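Local coordinates for hypothetical protein (Pseudomonas aeruginosa, PDB 2H9F) that probably isomerises methylaconitate as a PrpF-family enzyme, at residues A125-I137 with T145-V157. Residues are numbered along the deposited sequence; the frame is centred on the assembly and turned at random.
Sequences ARIPEDGICEVRI and TIIAHVPVSGGQV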
loop_
_atom_site.group_PDB
_atom_site.type_symbol
_atom_site.label_atom_id
_atom_site.label_comp_id
_atom_site.label_asym_id
_atom_site.label_seq_id
_atom_site.Cartn_x
_atom_site.Cartn_y
_atom_site.Cartn_z
ATOM N N ALA A 125 15.306 33.307 12.107
ATOM C CA ALA A 125 15.973 34.354 11.288
ATOM C C ALA A 125 16.046 33.986 9.800
ATOM O O ALA A 125 16.243 34.864 8.948
ATOM C CB ALA A 125 17.384 34.693 11.827
ATOM N N ARG A 126 15.921 32.696 9.481
ATOM C CA ARG A 126 16.042 32.241 8.102
ATOM C C ARG A 126 14.711 32.108 7.378
ATOM O O ARG A 126 14.715 31.774 6.209
ATOM C CB ARG A 126 16.753 30.891 8.052
ATOM C CG ARG A 126 18.175 30.968 8.558
ATOM C CD ARG A 126 18.848 29.624 8.464
ATOM N NE ARG A 126 19.004 29.149 7.094
ATOM C CZ ARG A 126 19.920 29.599 6.237
ATOM N NH1 ARG A 126 20.778 30.533 6.590
ATOM N NH2 ARG A 126 19.980 29.107 5.021
ATOM N N ILE A 127 13.589 32.329 8.072
ATOM C CA ILE A 127 12.258 32.029 7.531
ATOM C C ILE A 127 11.567 33.341 7.223
ATOM O O ILE A 127 11.447 34.196 8.098
ATOM C CB ILE A 127 11.407 31.198 8.558
ATOM C CG1 ILE A 127 12.198 29.977 9.115
ATOM C CG2 ILE A 127 10.124 30.739 7.966
ATOM C CD1 ILE A 127 11.362 29.086 10.150
ATOM N N PRO A 128 11.130 33.533 5.981
ATOM C CA PRO A 128 10.449 34.762 5.667
ATOM C C PRO A 128 8.998 34.662 6.118
ATOM O O PRO A 128 8.548 33.592 6.481
ATOM C CB PRO A 128 10.491 34.781 4.147
ATOM C CG PRO A 128 10.394 33.345 3.761
ATOM C CD PRO A 128 11.218 32.634 4.811
ATOM N N GLU A 129 8.260 35.759 6.065
ATOM C CA GLU A 129 6.818 35.666 6.171
ATOM C C GLU A 129 6.286 35.132 4.829
ATOM O O GLU A 129 5.477 34.206 4.775
ATOM C CB GLU A 129 6.237 37.027 6.556
ATOM C CG GLU A 129 4.715 37.113 6.617
ATOM C CD GLU A 129 4.068 36.336 7.772
ATOM O OE1 GLU A 129 4.759 35.809 8.700
ATOM O OE2 GLU A 129 2.822 36.273 7.741
ATOM N N ASP A 130 6.770 35.714 3.741
ATOM C CA ASP A 130 6.419 35.267 2.411
ATOM C C ASP A 130 7.679 35.228 1.575
ATOM O O ASP A 130 8.376 36.207 1.479
ATOM C CB ASP A 130 5.381 36.195 1.798
ATOM C CG ASP A 130 4.047 36.168 2.551
ATOM O OD1 ASP A 130 3.350 35.133 2.514
ATOM O OD2 ASP A 130 3.704 37.181 3.203
ATOM N N GLY A 131 8.011 34.067 1.045
ATOM C CA GLY A 131 9.140 33.945 0.141
ATOM C C GLY A 131 9.641 32.543 0.075
ATOM O O GLY A 131 8.852 31.622 -0.009
ATOM N N ILE A 132 10.960 32.375 0.181
ATOM C CA ILE A 132 11.600 31.070 0.108
ATOM C C ILE A 132 12.494 30.928 1.310
ATOM O O ILE A 132 13.181 31.866 1.683
ATOM C CB ILE A 132 12.458 30.885 -1.160
ATOM C CG1 ILE A 132 11.578 30.948 -2.434
ATOM C CG2 ILE A 132 13.156 29.567 -1.146
ATOM C CD1 ILE A 132 10.642 29.767 -2.554
ATOM N N CYS A 133 12.409 29.773 1.950
ATOM C CA CYS A 133 13.353 29.422 2.985
ATOM C C CYS A 133 14.396 28.453 2.448
ATOM O O CYS A 133 14.088 27.378 1.956
ATOM C CB CYS A 133 12.597 28.840 4.174
ATOM S SG CYS A 133 13.746 28.463 5.485
ATOM N N GLU A 134 15.652 28.835 2.543
ATOM C CA GLU A 134 16.730 27.960 2.160
ATOM C C GLU A 134 17.032 27.013 3.300
ATOM O O GLU A 134 17.744 27.362 4.255
ATOM C CB GLU A 134 17.943 28.819 1.828
ATOM C CG GLU A 134 19.163 28.087 1.320
ATOM C CD GLU A 134 20.368 29.024 1.139
ATOM O OE1 GLU A 134 21.063 29.279 2.140
ATOM O OE2 GLU A 134 20.577 29.500 -0.005
ATOM N N VAL A 135 16.502 25.800 3.213
ATOM C CA VAL A 135 16.742 24.833 4.262
ATOM C C VAL A 135 18.028 24.078 3.936
ATOM O O VAL A 135 18.115 23.425 2.919
ATOM C CB VAL A 135 15.570 23.849 4.437
ATOM C CG1 VAL A 135 15.866 22.908 5.583
ATOM C CG2 VAL A 135 14.263 24.588 4.663
ATOM N N ARG A 136 19.027 24.175 4.801
ATOM C CA ARG A 136 20.309 23.518 4.573
ATOM C C ARG A 136 20.352 22.160 5.291
ATOM O O ARG A 136 20.456 22.106 6.526
ATOM C CB ARG A 136 21.426 24.415 5.082
ATOM C CG ARG A 136 21.426 25.826 4.442
ATOM C CD ARG A 136 22.346 26.790 5.215
ATOM N NE ARG A 136 21.851 27.019 6.573
ATOM C CZ ARG A 136 22.539 27.582 7.558
ATOM N NH1 ARG A 136 23.774 28.021 7.374
ATOM N NH2 ARG A 136 21.981 27.723 8.746
ATOM N N ILE A 137 20.298 21.069 4.509
ATOM C CA ILE A 137 20.131 19.704 5.036
ATOM C C ILE A 137 21.451 18.973 5.008
ATOM O O ILE A 137 22.122 18.939 3.978
ATOM C CB ILE A 137 19.118 18.904 4.219
ATOM C CG1 ILE A 137 17.774 19.638 4.188
ATOM C CG2 ILE A 137 18.975 17.471 4.799
ATOM C CD1 ILE A 137 16.794 19.188 3.076
ATOM N N THR A 145 25.530 17.628 1.625
ATOM C CA THR A 145 24.591 18.726 1.760
ATOM C C THR A 145 23.554 18.695 0.656
ATOM O O THR A 145 23.852 18.470 -0.534
ATOM C CB THR A 145 25.350 20.048 1.701
ATOM O OG1 THR A 145 26.300 20.058 2.770
ATOM C CG2 THR A 145 24.403 21.277 1.807
ATOM N N ILE A 146 22.320 18.937 1.068
ATOM C CA ILE A 146 21.219 19.164 0.187
ATOM C C ILE A 146 20.609 20.508 0.628
ATOM O O ILE A 146 20.413 20.739 1.821
ATOM C CB ILE A 146 20.121 18.078 0.306
ATOM C CG1 ILE A 146 20.699 16.674 0.156
ATOM C CG2 ILE A 146 18.992 18.322 -0.718
ATOM C CD1 ILE A 146 19.678 15.569 0.495
ATOM N N ILE A 147 20.339 21.384 -0.338
ATOM C CA ILE A 147 19.673 22.646 -0.088
ATOM C C ILE A 147 18.304 22.478 -0.688
ATOM O O ILE A 147 18.189 22.096 -1.845
ATOM C CB ILE A 147 20.346 23.845 -0.808
ATOM C CG1 ILE A 147 21.841 23.889 -0.509
ATOM C CG2 ILE A 147 19.652 25.147 -0.400
ATOM C CD1 ILE A 147 22.180 23.973 0.927
ATOM N N ALA A 148 17.292 22.699 0.134
ATOM C CA ALA A 148 15.905 22.663 -0.270
ATOM C C ALA A 148 15.356 24.090 -0.182
ATOM O O ALA A 148 15.340 24.716 0.884
ATOM C CB ALA A 148 15.114 21.698 0.624
ATOM N N HIS A 149 14.908 24.599 -1.324
ATOM C CA HIS A 149 14.329 25.912 -1.403
ATOM C C HIS A 149 12.842 25.758 -1.232
ATOM O O HIS A 149 12.120 25.429 -2.184
ATOM C CB HIS A 149 14.675 26.549 -2.742
ATOM C CG HIS A 149 16.153 26.660 -2.992
ATOM N ND1 HIS A 149 16.870 27.792 -2.698
ATOM C CD2 HIS A 149 17.035 25.790 -3.536
ATOM C CE1 HIS A 149 18.134 27.608 -3.023
ATOM N NE2 HIS A 149 18.264 26.397 -3.523
ATOM N N VAL A 150 12.372 25.990 -0.010
ATOM C CA VAL A 150 11.011 25.664 0.355
ATOM C C VAL A 150 10.179 26.913 0.373
ATOM O O VAL A 150 10.508 27.873 1.068
ATOM C CB VAL A 150 10.974 24.960 1.760
ATOM C CG1 VAL A 150 9.537 24.659 2.178
ATOM C CG2 VAL A 150 11.763 23.717 1.729
ATOM N N PRO A 151 9.074 26.939 -0.400
ATOM C CA PRO A 151 8.296 28.145 -0.368
ATOM C C PRO A 151 7.499 28.286 0.899
ATOM O O PRO A 151 7.075 27.282 1.487
ATOM C CB PRO A 151 7.371 27.986 -1.583
ATOM C CG PRO A 151 7.172 26.508 -1.687
ATOM C CD PRO A 151 8.481 25.921 -1.287
ATOM N N VAL A 152 7.254 29.534 1.267
ATOM C CA VAL A 152 6.675 29.910 2.541
ATOM C C VAL A 152 5.655 31.032 2.309
ATOM O O VAL A 152 5.926 31.997 1.575
ATOM C CB VAL A 152 7.755 30.381 3.508
ATOM C CG1 VAL A 152 7.139 31.021 4.776
ATOM C CG2 VAL A 152 8.728 29.233 3.841
ATOM N N SER A 153 4.480 30.881 2.905
ATOM C CA SER A 153 3.412 31.910 2.924
ATOM C C SER A 153 2.859 32.009 4.328
ATOM O O SER A 153 2.557 30.992 4.948
ATOM C CB SER A 153 2.208 31.543 2.046
ATOM O OG SER A 153 2.612 31.215 0.744
ATOM N N GLY A 154 2.731 33.227 4.836
ATOM C CA GLY A 154 2.197 33.436 6.159
ATOM C C GLY A 154 3.085 32.813 7.197
ATOM O O GLY A 154 2.601 32.373 8.227
ATOM N N GLY A 155 4.382 32.743 6.927
ATOM C CA GLY A 155 5.327 32.109 7.883
ATOM C C GLY A 155 5.280 30.595 7.977
ATOM O O GLY A 155 6.045 29.990 8.761
ATOM N N GLN A 156 4.449 29.975 7.141
ATOM C CA GLN A 156 4.303 28.525 7.103
ATOM C C GLN A 156 4.653 27.975 5.710
ATOM O O GLN A 156 4.552 28.684 4.721
ATOM C CB GLN A 156 2.844 28.133 7.435
ATOM C CG GLN A 156 2.299 28.575 8.823
ATOM C CD GLN A 156 3.153 28.083 9.993
ATOM O OE1 GLN A 156 3.718 26.967 9.973
ATOM N NE2 GLN A 156 3.256 28.924 11.025
ATOM N N VAL A 157 5.028 26.702 5.640
ATOM C CA VAL A 157 5.322 26.050 4.359
ATOM C C VAL A 157 4.124 26.222 3.409
ATOM O O VAL A 157 2.999 26.011 3.822
ATOM C CB VAL A 157 5.677 24.581 4.566
ATOM C CG1 VAL A 157 5.795 23.856 3.254
ATOM C CG2 VAL A 157 7.008 24.464 5.355
HETATM O O HOH W 1 3.553 33.809 -0.125
#
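V152 and G131 form the first hydrogen-bonded pair of an antiparallel hairpin; four such pairs run from G131–V152 to I137–I146, and the strands extend further, the first on to 139 and the second back to 144. Eight backbone hydrogen bonds join G131, C133, V135 and I137 to V152, V150, A148 and I146.

V152 reaches both the opposing strand and the loop before it. Its CB lies 4.0 Å from P128 CG. CG1, anti to the backbone N (chi1 170°), lies against the loop carbonyls, 3.4 Å from P128 O and 3.6 Å from E129 O, whereas CG2 turns toward C133 and meets its CB at 3.9 Å. On the same buried face, V135 CG2 touches V150 CG2 and the CD1 tip of I137 rests on the methyl of A148.

The other face, carrying I132, E134, R136, I147 and H149, is more open. I132 CG2 meets H149 CB at 3.7 Å, beside the edge of the imidazole, while I132 CD1 reaches P151 CB, and E134 CG packs against I147 CG2. Within 125-137, R126 NH2 bonds both E134 OE1, as a salt bridge, and E134 O; R136, salt-bridged to D84, places its NE over the face of the R126 guanidinium, 3.1 Å above the plane.

Beyond the paired strands, a type I' turn from S153 to Q156 brings its amides to the loop at E129 and D130. G155 N meets E129 O on a lone pair at 2.8 Å; G154 N reaches D130 OD1 from above the carboxylate plane, and a water joins OD1 to S153 OG, itself bonded to Q158.

Strand 144-153 pairs antiparallel on its other edge with strand 175-180, while strand 131-139 pairs in parallel with strand 85-92; I146, on the buried face, and I127, from the loop, touch helix 106-118.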